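Local coordinates for glucuronoarabinoxylan endo-1,4-beta-xylanase (Clostridium papyrosolvens, PDB 4FMV), which cleaves internal beta-1,4-xylosidic linkages in xylan, as the catalytic part of a longer endoxylanase of glycoside hydrolase family 30, subfamily 8, at residues 19-24 against 36-41; 231-236 against 247-252; 253-258 against 298-303; 271-276 against 282-287. All blocks are in the same frame, centred on the assembly; numbering follows the deposited sequence.

How the interactions relate
Interactions 1, 2 and 4 lie in the (beta/alpha)8 barrel, and interaction 3 joins the barrel to the beta structure beside it. Interactions 1 and 4 are close neighbours, with centres about 9 Å apart, and Ala21 CB meets Leu273 CD1 at 3.7 Å. Interaction 2 reaches interaction 4 where Phe235 O lies 3.0 Å from Arg283 NH1, a probable hydrogen bond, and it shares helix 240-255 with interaction 3, whose centre is about 15 Å away. Phe19 touches both Ile250 and Met254. Segments 19-24 and 231-236 lie at the C-terminal ends of barrel strands, the end where enzymes of this fold carry their active site.

Interaction 1. Residues 19-24 against 36-41; sequences FGASSA and SLYGDL
In the first beta-alpha-beta unit of the (beta/alpha)8 barrel, Tyr38 of helix 31-40 brings its phenol up to the backbone of Gly20 and Ala21 on strand 11-22. The hydroxyl does the touching: Tyr38 OH lies 3.5 Å from Ala21 N and 3.7 Å from Ala21 O, while Gly20 CA is 4.2 Å from the same Tyr38 OH. Ala21 directs its methyl group toward the helix, and Ala21 CB stops 4.4 Å from Tyr38 OH. With CG placed opposite the carbonyl carbon (chi1 -70°), the Tyr38 ring leaves the helix toward the strand and spans most of the gap between them. Its ring packs edge-to-face with Tyr43 and also touches Leu46 and Ala81. Beyond the contact, at the end of the strand, Ser22 OG accepts from Ala24 N at 3.1 Å in an ST turn and also pairs with Arg47 O. The helix itself closes with a wider pi-type turn, in which Leu41 N bonds Ser36 O at 3.0 Å. The hydrogen bond of the buried phenol goes to Ile45 O at the start of the next strand, 45-49. The helix is thus anchored by a polar link to the second strand of the unit, whereas the first strand meets the phenol by van der Waals contact.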
loop_
_atom_site.group_PDB
_atom_site.type_symbol
_atom_site.label_atom_id
_atom_site.label_comp_id
_atom_site.label_asym_id
_atom_site.label_seq_id
_atom_site.Cartn_x
_atom_site.Cartn_y
_atom_site.Cartn_z
ATOM N N PHE A 19 0.322 3.688 4.857
ATOM C CA PHE A 19 -0.355 2.391 4.848
ATOM C C PHE A 19 -1.827 2.684 4.722
ATOM O O PHE A 19 -2.283 3.710 5.196
ATOM C CB PHE A 19 -0.144 1.641 6.175
ATOM C CG PHE A 19 1.299 1.346 6.487
ATOM C CD1 PHE A 19 2.075 2.283 7.142
ATOM C CD2 PHE A 19 1.869 0.127 6.122
ATOM C CE1 PHE A 19 3.406 2.028 7.426
ATOM C CE2 PHE A 19 3.195 -0.138 6.384
ATOM C CZ PHE A 19 3.971 0.811 7.041
ATOM N N GLY A 20 -2.594 1.792 4.116
ATOM C CA GLY A 20 -3.988 2.121 3.857
ATOM C C GLY A 20 -4.732 0.989 3.187
ATOM O O GLY A 20 -4.331 -0.172 3.283
ATOM N N ALA A 21 -5.822 1.342 2.506
ATOM C CA ALA A 21 -6.716 0.370 1.896
ATOM C C ALA A 21 -7.408 1.021 0.704
ATOM O O ALA A 21 -7.084 2.153 0.327
ATOM C CB ALA A 21 -7.751 -0.099 2.936
ATOM N N SER A 22 -8.388 0.340 0.126
ATOM C CA SER A 22 -9.061 0.888 -1.041
ATOM C C SER A 22 -10.570 1.037 -0.835
ATOM O O SER A 22 -11.209 0.184 -0.234
ATOM C CB SER A 22 -8.782 0.014 -2.269
ATOM O OG SER A 22 -9.451 0.519 -3.415
ATOM N N SER A 23 -11.123 2.133 -1.338
ATOM C CA SER A 23 -12.578 2.345 -1.364
ATOM C C SER A 23 -13.235 1.850 -2.668
ATOM O O SER A 23 -14.414 2.121 -2.914
ATOM C CB SER A 23 -12.929 3.816 -1.092
ATOM O OG SER A 23 -12.211 4.697 -1.944
ATOM N N ALA A 24 -12.462 1.182 -3.532
ATOM C CA ALA A 24 -12.990 0.689 -4.819
ATOM C C ALA A 24 -14.249 -0.139 -4.643
ATOM O O ALA A 24 -14.290 -1.027 -3.802
ATOM C CB ALA A 24 -11.922 -0.166 -5.542
ATOM N N SER A 36 -13.114 5.126 11.820
ATOM C CA SER A 36 -12.474 3.979 12.463
ATOM C C SER A 36 -11.126 3.681 11.811
ATOM O O SER A 36 -10.124 3.479 12.499
ATOM C CB SER A 36 -13.374 2.738 12.396
ATOM O OG SER A 36 -14.551 2.896 13.182
ATOM N N LEU A 37 -11.115 3.629 10.480
ATOM C CA LEU A 37 -9.912 3.242 9.743
ATOM C C LEU A 37 -8.891 4.369 9.621
ATOM O O LEU A 37 -7.684 4.160 9.832
ATOM C CB LEU A 37 -10.295 2.741 8.345
ATOM C CG LEU A 37 -11.107 1.440 8.355
ATOM C CD1 LEU A 37 -11.252 0.920 6.963
ATOM C CD2 LEU A 37 -10.412 0.385 9.242
ATOM N N TYR A 38 -9.369 5.541 9.206
ATOM C CA TYR A 38 -8.491 6.683 9.004
ATOM C C TYR A 38 -8.176 7.498 10.249
ATOM O O TYR A 38 -7.083 8.062 10.334
ATOM C CB TYR A 38 -8.906 7.509 7.766
ATOM C CG TYR A 38 -8.587 6.686 6.534
ATOM C CD1 TYR A 38 -9.392 5.595 6.174
ATOM C CD2 TYR A 38 -7.426 6.912 5.804
ATOM C CE1 TYR A 38 -9.081 4.792 5.082
ATOM C CE2 TYR A 38 -7.103 6.106 4.707
ATOM C CZ TYR A 38 -7.932 5.055 4.356
ATOM O OH TYR A 38 -7.604 4.255 3.279
ATOM N N GLY A 39 -9.155 7.681 11.143
ATOM C CA GLY A 39 -8.856 8.194 12.479
ATOM C C GLY A 39 -8.266 7.297 13.559
ATOM O O GLY A 39 -7.091 7.443 13.909
ATOM N N ASP A 40 -9.017 6.263 13.957
ATOM C CA ASP A 40 -8.651 5.398 15.082
ATOM C C ASP A 40 -7.400 4.607 14.741
ATOM O O ASP A 40 -6.477 4.577 15.535
ATOM C CB ASP A 40 -9.768 4.386 15.448
ATOM C CG ASP A 40 -11.001 5.050 16.081
ATOM O OD1 ASP A 40 -10.914 6.223 16.482
ATOM O OD2 ASP A 40 -12.057 4.394 16.177
ATOM N N LEU A 41 -7.398 3.943 13.583
ATOM C CA LEU A 41 -6.238 3.154 13.161
ATOM C C LEU A 41 -5.203 3.935 12.351
ATOM O O LEU A 41 -4.188 3.373 11.928
ATOM C CB LEU A 41 -6.663 1.915 12.375
ATOM C CG LEU A 41 -7.688 1.027 13.076
ATOM C CD1 LEU A 41 -7.964 -0.249 12.285
ATOM C CD2 LEU A 41 -7.274 0.696 14.498
#

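Interaction 2. Residues 231-236 against 247-252; sequences TEKYFD and SKEIHD
Lys233 and Glu249 form the ionic part of this contact. Lys233 NZ lies 2.7 Å from Glu249 OE1 and approaches it on the syn lone pair, the side of the other oxygen; a second, weak bond runs from Lys233 NZ to Glu249 OE2 at 3.1 Å. The lysine chain bends at chi2 (57°) and again at chi4, which brings the ammonium round to face the two carboxylate oxygens, while the Glu249 chain reaches straight out from the helix beyond CG. Both charged ends have further partners: Lys233 NZ also bonds Phe206 O, and Glu249 OE2 bonds Tyr262 OH, so the carboxylate is gripped at both oxygens.

The contact joins the loop leaving strand 227-232 to helix 240-255, the next element of a beta-alpha-beta unit of the barrel that ends in strand 261-266. At the end of the strand, Glu232 turns the other way to pair with Arg47 and Tyr207.

Carbon-to-oxygen contacts complete the approach, the lysine chain and the phenylalanine ring flanking the carboxylate. Lys233 CG comes within 3.1 Å of Glu249 OE2, a tight fit for a methylene group. Phe235 CZ lies 3.6 Å from Glu249 OE2 and 3.7 Å from Glu249 CD; the approach to the ring is oblique, with ring and carboxylate planes 50° apart. Phe235 also packs on Tyr262 and Met246.

A second salt bridge stays within the helix, one turn apart: Lys248 NZ meets the syn lone pair of Asp252 OD2 at 2.6 Å, and the same lysine makes a cation-pi contact with Tyr312.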
loop_
_atom_site.group_PDB
_atom_site.type_symbol
_atom_site.label_atom_id
_atom_site.label_comp_id
_atom_site.label_asym_id
_atom_site.label_seq_id
_atom_site.Cartn_x
_atom_site.Cartn_y
_atom_site.Cartn_z
ATOM N N THR A 231 0.463 -1.911 -3.810
ATOM C CA THR A 231 -0.824 -1.208 -3.875
ATOM C C THR A 231 -2.120 -2.012 -3.735
ATOM O O THR A 231 -3.202 -1.424 -3.685
ATOM C CB THR A 231 -0.904 -0.398 -5.192
ATOM O OG1 THR A 231 -0.818 -1.293 -6.310
ATOM C CG2 THR A 231 0.226 0.598 -5.260
ATOM N N GLU A 232 -2.054 -3.334 -3.805
ATOM C CA GLU A 232 -3.232 -4.150 -3.489
ATOM C C GLU A 232 -2.879 -5.533 -2.972
ATOM O O GLU A 232 -2.116 -6.264 -3.622
ATOM C CB GLU A 232 -4.106 -4.287 -4.733
ATOM C CG GLU A 232 -5.536 -4.799 -4.451
ATOM C CD GLU A 232 -6.176 -5.338 -5.696
ATOM O OE1 GLU A 232 -6.261 -4.592 -6.685
ATOM O OE2 GLU A 232 -6.563 -6.515 -5.707
ATOM N N LYS A 233 -3.469 -5.927 -1.849
ATOM C CA LYS A 233 -3.450 -7.319 -1.413
ATOM C C LYS A 233 -4.645 -7.508 -0.478
ATOM O O LYS A 233 -4.991 -6.602 0.291
ATOM C CB LYS A 233 -2.113 -7.648 -0.719
ATOM C CG LYS A 233 -1.951 -9.119 -0.256
ATOM C CD LYS A 233 -2.118 -10.114 -1.416
ATOM C CE LYS A 233 -1.852 -11.573 -0.965
ATOM N NZ LYS A 233 -0.404 -11.845 -0.687
ATOM N N TYR A 234 -5.254 -8.680 -0.484
ATOM C CA TYR A 234 -6.189 -9.000 0.588
ATOM C C TYR A 234 -5.855 -10.367 1.159
ATOM O O TYR A 234 -5.081 -11.144 0.559
ATOM C CB TYR A 234 -7.651 -8.942 0.103
ATOM C CG TYR A 234 -7.999 -10.083 -0.818
ATOM C CD1 TYR A 234 -8.456 -11.297 -0.300
ATOM C CD2 TYR A 234 -7.840 -9.973 -2.195
ATOM C CE1 TYR A 234 -8.757 -12.377 -1.126
ATOM C CE2 TYR A 234 -8.167 -11.049 -3.033
ATOM C CZ TYR A 234 -8.617 -12.238 -2.487
ATOM O OH TYR A 234 -8.930 -13.314 -3.298
ATOM N N PHE A 235 -6.405 -10.639 2.340
ATOM C CA PHE A 235 -6.352 -11.962 2.937
ATOM C C PHE A 235 -7.785 -12.356 3.260
ATOM O O PHE A 235 -8.626 -11.506 3.596
ATOM C CB PHE A 235 -5.446 -11.979 4.177
ATOM C CG PHE A 235 -3.993 -11.744 3.849
ATOM C CD1 PHE A 235 -3.504 -10.453 3.710
ATOM C CD2 PHE A 235 -3.129 -12.818 3.640
ATOM C CE1 PHE A 235 -2.173 -10.228 3.371
ATOM C CE2 PHE A 235 -1.797 -12.606 3.322
ATOM C CZ PHE A 235 -1.315 -11.298 3.184
ATOM N N ASP A 236 -8.048 -13.655 3.166
ATOM C CA ASP A 236 -9.397 -14.190 3.177
ATOM C C ASP A 236 -10.262 -13.888 4.394
ATOM O O ASP A 236 -11.454 -13.664 4.248
ATOM C CB ASP A 236 -9.350 -15.712 3.001
ATOM C CG ASP A 236 -9.052 -16.126 1.571
ATOM O OD1 ASP A 236 -9.200 -15.303 0.641
ATOM O OD2 ASP A 236 -8.683 -17.290 1.384
ATOM N N SER A 247 0.432 -10.329 8.807
ATOM C CA SER A 247 1.469 -9.675 9.627
ATOM C C SER A 247 2.816 -9.861 8.954
ATOM O O SER A 247 3.540 -8.898 8.710
ATOM C CB SER A 247 1.528 -10.290 11.032
ATOM O OG SER A 247 0.364 -9.977 11.809
ATOM N N LYS A 248 3.152 -11.119 8.659
ATOM C CA LYS A 248 4.455 -11.451 8.096
ATOM C C LYS A 248 4.701 -10.813 6.719
ATOM O O LYS A 248 5.787 -10.331 6.448
ATOM C CB LYS A 248 4.642 -12.961 8.037
ATOM C CG LYS A 248 5.815 -13.401 7.130
ATOM C CD LYS A 248 7.065 -13.756 7.885
ATOM C CE LYS A 248 7.870 -14.834 7.126
ATOM N NZ LYS A 248 8.175 -14.513 5.687
ATOM N N GLU A 249 3.707 -10.820 5.841
ATOM C CA GLU A 249 3.885 -10.199 4.528
ATOM C C GLU A 249 4.149 -8.687 4.584
ATOM O O GLU A 249 4.970 -8.151 3.820
ATOM C CB GLU A 249 2.679 -10.466 3.635
ATOM C CG GLU A 249 2.867 -9.916 2.231
ATOM C CD GLU A 249 1.763 -10.379 1.320
ATOM O OE1 GLU A 249 1.742 -11.569 0.953
ATOM O OE2 GLU A 249 0.907 -9.560 0.991
ATOM N N ILE A 250 3.477 -7.980 5.482
ATOM C CA ILE A 250 3.771 -6.554 5.589
ATOM C C ILE A 250 5.211 -6.353 6.056
ATOM O O ILE A 250 5.933 -5.511 5.527
ATOM C CB ILE A 250 2.781 -5.805 6.512
ATOM C CG1 ILE A 250 1.344 -5.999 6.015
ATOM C CG2 ILE A 250 3.126 -4.323 6.550
ATOM C CD1 ILE A 250 0.252 -5.508 7.017
ATOM N N HIS A 251 5.632 -7.151 7.030
ATOM C CA HIS A 251 7.031 -7.165 7.455
ATOM C C HIS A 251 7.953 -7.390 6.261
ATOM O O HIS A 251 8.929 -6.656 6.075
ATOM C CB HIS A 251 7.244 -8.254 8.518
ATOM C CG HIS A 251 8.680 -8.612 8.745
ATOM N ND1 HIS A 251 9.412 -8.112 9.802
ATOM C CD2 HIS A 251 9.515 -9.426 8.057
ATOM C CE1 HIS A 251 10.639 -8.605 9.753
ATOM N NE2 HIS A 251 10.730 -9.403 8.705
ATOM N N ASP A 252 7.641 -8.390 5.438
ATOM C CA ASP A 252 8.500 -8.743 4.299
ATOM C C ASP A 252 8.528 -7.607 3.262
ATOM O O ASP A 252 9.560 -7.318 2.668
ATOM C CB ASP A 252 8.035 -10.058 3.647
ATOM C CG ASP A 252 8.401 -11.313 4.473
ATOM O OD1 ASP A 252 9.442 -11.312 5.149
ATOM O OD2 ASP A 252 7.646 -12.317 4.440
#

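Interaction 3. Residues 253-258 against 298-303; sequences SMVTGN and YKRVDA
Arg300 on strand 299-303 reaches across to the end of helix 240-255, joining the beta structure beside the (beta/alpha)8 barrel to one of the barrel helices. The arginine chain runs out extended as far as CD and then bends at chi3 (78°), which lays the guanidinium group alongside the last turn of the helix. There Arg300 NH2 donates to Asn258 OD1 at 2.8 Å, the N-H...O bond being moderately bent. The acceptor lies near the guanidinium plane, but the donor sits above the carbonyl plane (36° out of it) rather than on a lone pair; the amide and guanidinium planes are 60° apart. Asn258, the first residue to leave the helix, has positive phi; its CG stands opposite the carbonyl carbon, which carries OD1 to the arginine.

One face of the guanidinium lies against the helix backbone. Met254 O is over that face, 3.2 Å from Arg300 NE, yet the angle is too poor for a hydrogen bond. Gln14 serves both atoms instead, its OE1 pairing with Arg300 NE and its NE2 with Met254 O. Val255 CA stands 4.1 Å above the plane, over its centre, while Val255 CG2 touches Arg300 NH1 at 4.0 Å.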
loop_
_atom_site.group_PDB
_atom_site.type_symbol
_atom_site.label_atom_id
_atom_site.label_comp_id
_atom_site.label_asym_id
_atom_site.label_seq_id
_atom_site.Cartn_x
_atom_site.Cartn_y
_atom_site.Cartn_z
ATOM N N SER A 253 7.393 -6.948 3.056
ATOM C CA SER A 253 7.329 -5.818 2.126
ATOM C C SER A 253 8.216 -4.664 2.603
ATOM O O SER A 253 8.797 -3.957 1.789
ATOM C CB SER A 253 5.887 -5.309 1.960
ATOM O OG SER A 253 5.483 -4.550 3.087
ATOM N N MET A 254 8.298 -4.479 3.921
ATOM C CA MET A 254 9.130 -3.442 4.521
ATOM C C MET A 254 10.606 -3.821 4.523
ATOM O O MET A 254 11.458 -3.003 4.189
ATOM C CB MET A 254 8.684 -3.166 5.970
ATOM C CG MET A 254 7.318 -2.484 6.089
ATOM S SD MET A 254 7.308 -0.790 5.460
ATOM C CE MET A 254 6.287 -0.878 3.998
ATOM N N VAL A 255 10.895 -5.062 4.913
ATOM C CA VAL A 255 12.266 -5.498 5.185
ATOM C C VAL A 255 12.984 -6.031 3.929
ATOM O O VAL A 255 14.037 -5.524 3.535
ATOM C CB VAL A 255 12.327 -6.487 6.392
ATOM C CG1 VAL A 255 13.728 -7.144 6.509
ATOM C CG2 VAL A 255 11.951 -5.760 7.698
ATOM N N THR A 256 12.450 -7.089 3.334
ATOM C CA THR A 256 12.957 -7.555 2.043
ATOM C C THR A 256 12.616 -6.618 0.868
ATOM O O THR A 256 13.462 -6.353 0.012
ATOM C CB THR A 256 12.468 -8.974 1.751
ATOM O OG1 THR A 256 12.934 -9.815 2.804
ATOM C CG2 THR A 256 13.064 -9.502 0.436
ATOM N N GLY A 257 11.388 -6.108 0.832
ATOM C CA GLY A 257 10.966 -5.284 -0.287
ATOM C C GLY A 257 11.463 -3.848 -0.238
ATOM O O GLY A 257 11.556 -3.182 -1.277
ATOM N N ASN A 258 11.800 -3.367 0.958
ATOM C CA ASN A 258 12.166 -1.953 1.153
ATOM C C ASN A 258 11.104 -0.998 0.603
ATOM O O ASN A 258 11.387 0.122 0.174
ATOM C CB ASN A 258 13.547 -1.624 0.577
ATOM C CG ASN A 258 14.672 -2.209 1.409
ATOM O OD1 ASN A 258 15.102 -1.623 2.403
ATOM N ND2 ASN A 258 15.147 -3.380 1.015
ATOM N N TYR A 298 8.308 8.995 8.409
ATOM C CA TYR A 298 9.189 8.150 9.209
ATOM C C TYR A 298 10.105 7.395 8.252
ATOM O O TYR A 298 9.842 7.312 7.050
ATOM C CB TYR A 298 8.398 7.129 10.020
ATOM C CG TYR A 298 7.803 7.643 11.322
ATOM C CD1 TYR A 298 7.262 8.923 11.413
ATOM C CD2 TYR A 298 7.787 6.845 12.443
ATOM C CE1 TYR A 298 6.706 9.388 12.587
ATOM C CE2 TYR A 298 7.241 7.288 13.628
ATOM C CZ TYR A 298 6.692 8.556 13.696
ATOM O OH TYR A 298 6.154 8.999 14.882
ATOM N N LYS A 299 11.203 6.878 8.776
ATOM C CA LYS A 299 12.066 6.035 7.979
ATOM C C LYS A 299 12.216 4.672 8.649
ATOM O O LYS A 299 12.252 4.578 9.864
ATOM C CB LYS A 299 13.429 6.701 7.818
ATOM C CG LYS A 299 13.365 7.962 6.991
ATOM C CD LYS A 299 14.700 8.658 6.927
ATOM C CE LYS A 299 14.604 9.903 6.050
ATOM N NZ LYS A 299 15.938 10.557 5.942
ATOM N N ARG A 300 12.305 3.611 7.864
ATOM C CA ARG A 300 12.715 2.361 8.453
ATOM C C ARG A 300 14.181 2.503 8.872
ATOM O O ARG A 300 14.956 3.244 8.249
ATOM C CB ARG A 300 12.529 1.210 7.479
ATOM C CG ARG A 300 12.872 -0.124 8.081
ATOM C CD ARG A 300 12.532 -1.251 7.142
ATOM N NE ARG A 300 13.523 -1.400 6.081
ATOM C CZ ARG A 300 14.574 -2.205 6.160
ATOM N NH1 ARG A 300 14.784 -2.910 7.260
ATOM N NH2 ARG A 300 15.424 -2.292 5.149
ATOM N N VAL A 301 14.558 1.820 9.943
ATOM C CA VAL A 301 15.956 1.770 10.352
ATOM C C VAL A 301 16.372 0.316 10.530
ATOM O O VAL A 301 15.516 -0.572 10.618
ATOM C CB VAL A 301 16.192 2.537 11.667
ATOM C CG1 VAL A 301 15.797 4.003 11.498
ATOM C CG2 VAL A 301 15.400 1.900 12.803
ATOM N N ASP A 302 17.683 0.076 10.566
ATOM C CA ASP A 302 18.219 -1.274 10.720
ATOM C C ASP A 302 17.847 -1.898 12.042
ATOM O O ASP A 302 18.061 -1.302 13.088
ATOM C CB ASP A 302 19.746 -1.262 10.627
ATOM C CG ASP A 302 20.233 -1.432 9.224
ATOM O OD1 ASP A 302 19.617 -2.240 8.493
ATOM O OD2 ASP A 302 21.224 -0.758 8.850
ATOM N N ALA A 303 17.313 -3.109 11.986
ATOM C CA ALA A 303 17.022 -3.886 13.183
ATOM C C ALA A 303 17.223 -5.362 12.875
ATOM O O ALA A 303 16.926 -5.820 11.757
ATOM C CB ALA A 303 15.595 -3.627 13.662
#

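Interaction 4. Residues 271-276 against 282-287; sequences NGLATS and KRAYVL
Arg283, in the first turn of helix 282-291, sets its guanidinium group against the backbone of Asn271 and Gly272. Gly272 O sits over one face, offset toward the rim, 3.4 Å from Arg283 CZ and 3.2 Å from Arg283 NH1, too poorly angled for a hydrogen bond; Asn271 CA lies at the edge, in plane, and Asn271 C is 3.4 Å from the same Arg283 NH1. The polar grip on the group comes from other residues: Arg283 NE forms a salt bridge with Asp238, and NH1 bonds the backbone oxygens of Phe235 and Pro270. These partners probably fix the guanidinium where the glycine carbonyl can rest on it. Nearer the backbone, Arg283 CB meets Leu273 CD2 at 4.0 Å.

Ala284 follows and turns its methyl group toward the loop, where Ala284 CB packs on Leu273 CB at 3.9 Å. Leu273 CG stands opposite its own carbonyl carbon (chi1 -51°), which turns the branch against the backbone of the first helical turn, Leu273 CD2 lying 3.7 Å from Ala284 N. Farther along, Leu287 also faces the loop, though at longer range; it also packs on Tyr262, Tyr264 and Ile250.

The loop folds back on the helix it leads into, with a buried leucine as its apolar anchor. This is the connection between the last strand and the last helix of the (beta/alpha)8 barrel, on the C-terminal side of the strands.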
loop_
_atom_site.group_PDB
_atom_site.type_symbol
_atom_site.label_atom_id
_atom_site.label_comp_id
_atom_site.label_asym_id
_atom_site.label_seq_id
_atom_site.Cartn_x
_atom_site.Cartn_y
_atom_site.Cartn_z
ATOM N N ASN A 271 -13.757 -10.122 2.493
ATOM C CA ASN A 271 -12.299 -10.289 2.398
ATOM C C ASN A 271 -11.624 -8.937 2.589
ATOM O O ASN A 271 -10.410 -8.796 2.403
ATOM C CB ASN A 271 -11.869 -10.951 1.085
ATOM C CG ASN A 271 -12.294 -10.169 -0.137
ATOM O OD1 ASN A 271 -13.236 -9.382 -0.084
ATOM N ND2 ASN A 271 -11.602 -10.388 -1.256
ATOM N N GLY A 272 -12.445 -7.938 2.917
ATOM C CA GLY A 272 -11.975 -6.588 3.184
ATOM C C GLY A 272 -11.673 -6.359 4.655
ATOM O O GLY A 272 -11.231 -7.275 5.354
ATOM N N LEU A 273 -11.745 -5.104 5.086
ATOM C CA LEU A 273 -11.499 -4.748 6.485
ATOM C C LEU A 273 -12.692 -4.407 7.393
ATOM O O LEU A 273 -12.512 -4.226 8.603
ATOM C CB LEU A 273 -10.507 -3.582 6.506
ATOM C CG LEU A 273 -9.253 -3.824 5.660
ATOM C CD1 LEU A 273 -8.407 -2.553 5.588
ATOM C CD2 LEU A 273 -8.481 -4.980 6.236
ATOM N N ALA A 274 -13.892 -4.311 6.845
ATOM C CA ALA A 274 -14.995 -3.775 7.659
ATOM C C ALA A 274 -16.339 -4.169 7.071
ATOM O O ALA A 274 -16.397 -4.550 5.900
ATOM C CB ALA A 274 -14.883 -2.265 7.739
ATOM N N THR A 275 -17.423 -4.075 7.846
ATOM C CA THR A 275 -18.721 -4.120 7.189
ATOM C C THR A 275 -19.154 -2.691 6.952
ATOM O O THR A 275 -18.619 -1.756 7.560
ATOM C CB THR A 275 -19.803 -4.815 8.061
ATOM O OG1 THR A 275 -20.092 -4.016 9.208
ATOM C CG2 THR A 275 -19.366 -6.217 8.516
ATOM N N SER A 276 -20.233 -2.513 6.214
ATOM C CA SER A 276 -20.615 -1.164 5.854
ATOM C C SER A 276 -21.358 -0.510 7.035
ATOM O O SER A 276 -21.464 0.723 7.108
ATOM C CB SER A 276 -21.469 -1.184 4.594
ATOM O OG SER A 276 -22.717 -1.753 4.903
ATOM N N LYS A 282 -10.417 -8.016 12.372
ATOM C CA LYS A 282 -9.085 -8.160 12.959
ATOM C C LYS A 282 -7.977 -7.755 11.988
ATOM O O LYS A 282 -7.012 -7.106 12.391
ATOM C CB LYS A 282 -8.871 -9.582 13.478
ATOM C CG LYS A 282 -7.554 -9.779 14.235
ATOM C CD LYS A 282 -7.575 -11.136 14.962
ATOM C CE LYS A 282 -8.711 -11.165 15.995
ATOM N NZ LYS A 282 -8.362 -10.271 17.141
ATOM N N ARG A 283 -8.117 -8.129 10.714
ATOM C CA ARG A 283 -7.140 -7.765 9.691
ATOM C C ARG A 283 -6.887 -6.261 9.626
ATOM O O ARG A 283 -5.762 -5.837 9.341
ATOM C CB ARG A 283 -7.557 -8.288 8.307
ATOM C CG ARG A 283 -7.327 -9.788 8.085
ATOM C CD ARG A 283 -8.272 -10.292 6.996
ATOM N NE ARG A 283 -9.632 -10.323 7.520
ATOM C CZ ARG A 283 -10.732 -10.365 6.782
ATOM N NH1 ARG A 283 -10.649 -10.369 5.469
ATOM N NH2 ARG A 283 -11.922 -10.386 7.373
ATOM N N ALA A 284 -7.914 -5.453 9.900
ATOM C CA ALA A 284 -7.741 -3.994 9.910
ATOM C C ALA A 284 -6.750 -3.572 10.988
ATOM O O ALA A 284 -5.945 -2.669 10.779
ATOM C CB ALA A 284 -9.097 -3.281 10.125
ATOM N N TYR A 285 -6.826 -4.226 12.141
ATOM C CA TYR A 285 -5.932 -3.949 13.264
ATOM C C TYR A 285 -4.502 -4.441 12.988
ATOM O O TYR A 285 -3.534 -3.782 13.375
ATOM C CB TYR A 285 -6.476 -4.569 14.539
ATOM C CG TYR A 285 -7.819 -3.998 14.967
ATOM C CD1 TYR A 285 -7.888 -2.846 15.742
ATOM C CD2 TYR A 285 -9.010 -4.599 14.585
ATOM C CE1 TYR A 285 -9.110 -2.316 16.145
ATOM C CE2 TYR A 285 -10.256 -4.073 14.987
ATOM C CZ TYR A 285 -10.291 -2.930 15.757
ATOM O OH TYR A 285 -11.491 -2.397 16.169
ATOM N N VAL A 286 -4.366 -5.575 12.299
ATOM C CA VAL A 286 -3.039 -6.010 11.852
ATOM C C VAL A 286 -2.371 -4.873 11.063
ATOM O O VAL A 286 -1.229 -4.502 11.338
ATOM C CB VAL A 286 -3.098 -7.254 10.952
ATOM C CG1 VAL A 286 -1.686 -7.516 10.304
ATOM C CG2 VAL A 286 -3.595 -8.474 11.736
ATOM N N LEU A 287 -3.078 -4.316 10.084
ATOM C CA LEU A 287 -2.512 -3.217 9.305
ATOM C C LEU A 287 -2.287 -1.987 10.179
ATOM O O LEU A 287 -1.307 -1.251 9.992
ATOM C CB LEU A 287 -3.374 -2.888 8.082
ATOM C CG LEU A 287 -2.860 -1.817 7.119
ATOM C CD1 LEU A 287 -1.548 -2.269 6.483
ATOM C CD2 LEU A 287 -3.896 -1.538 6.026
#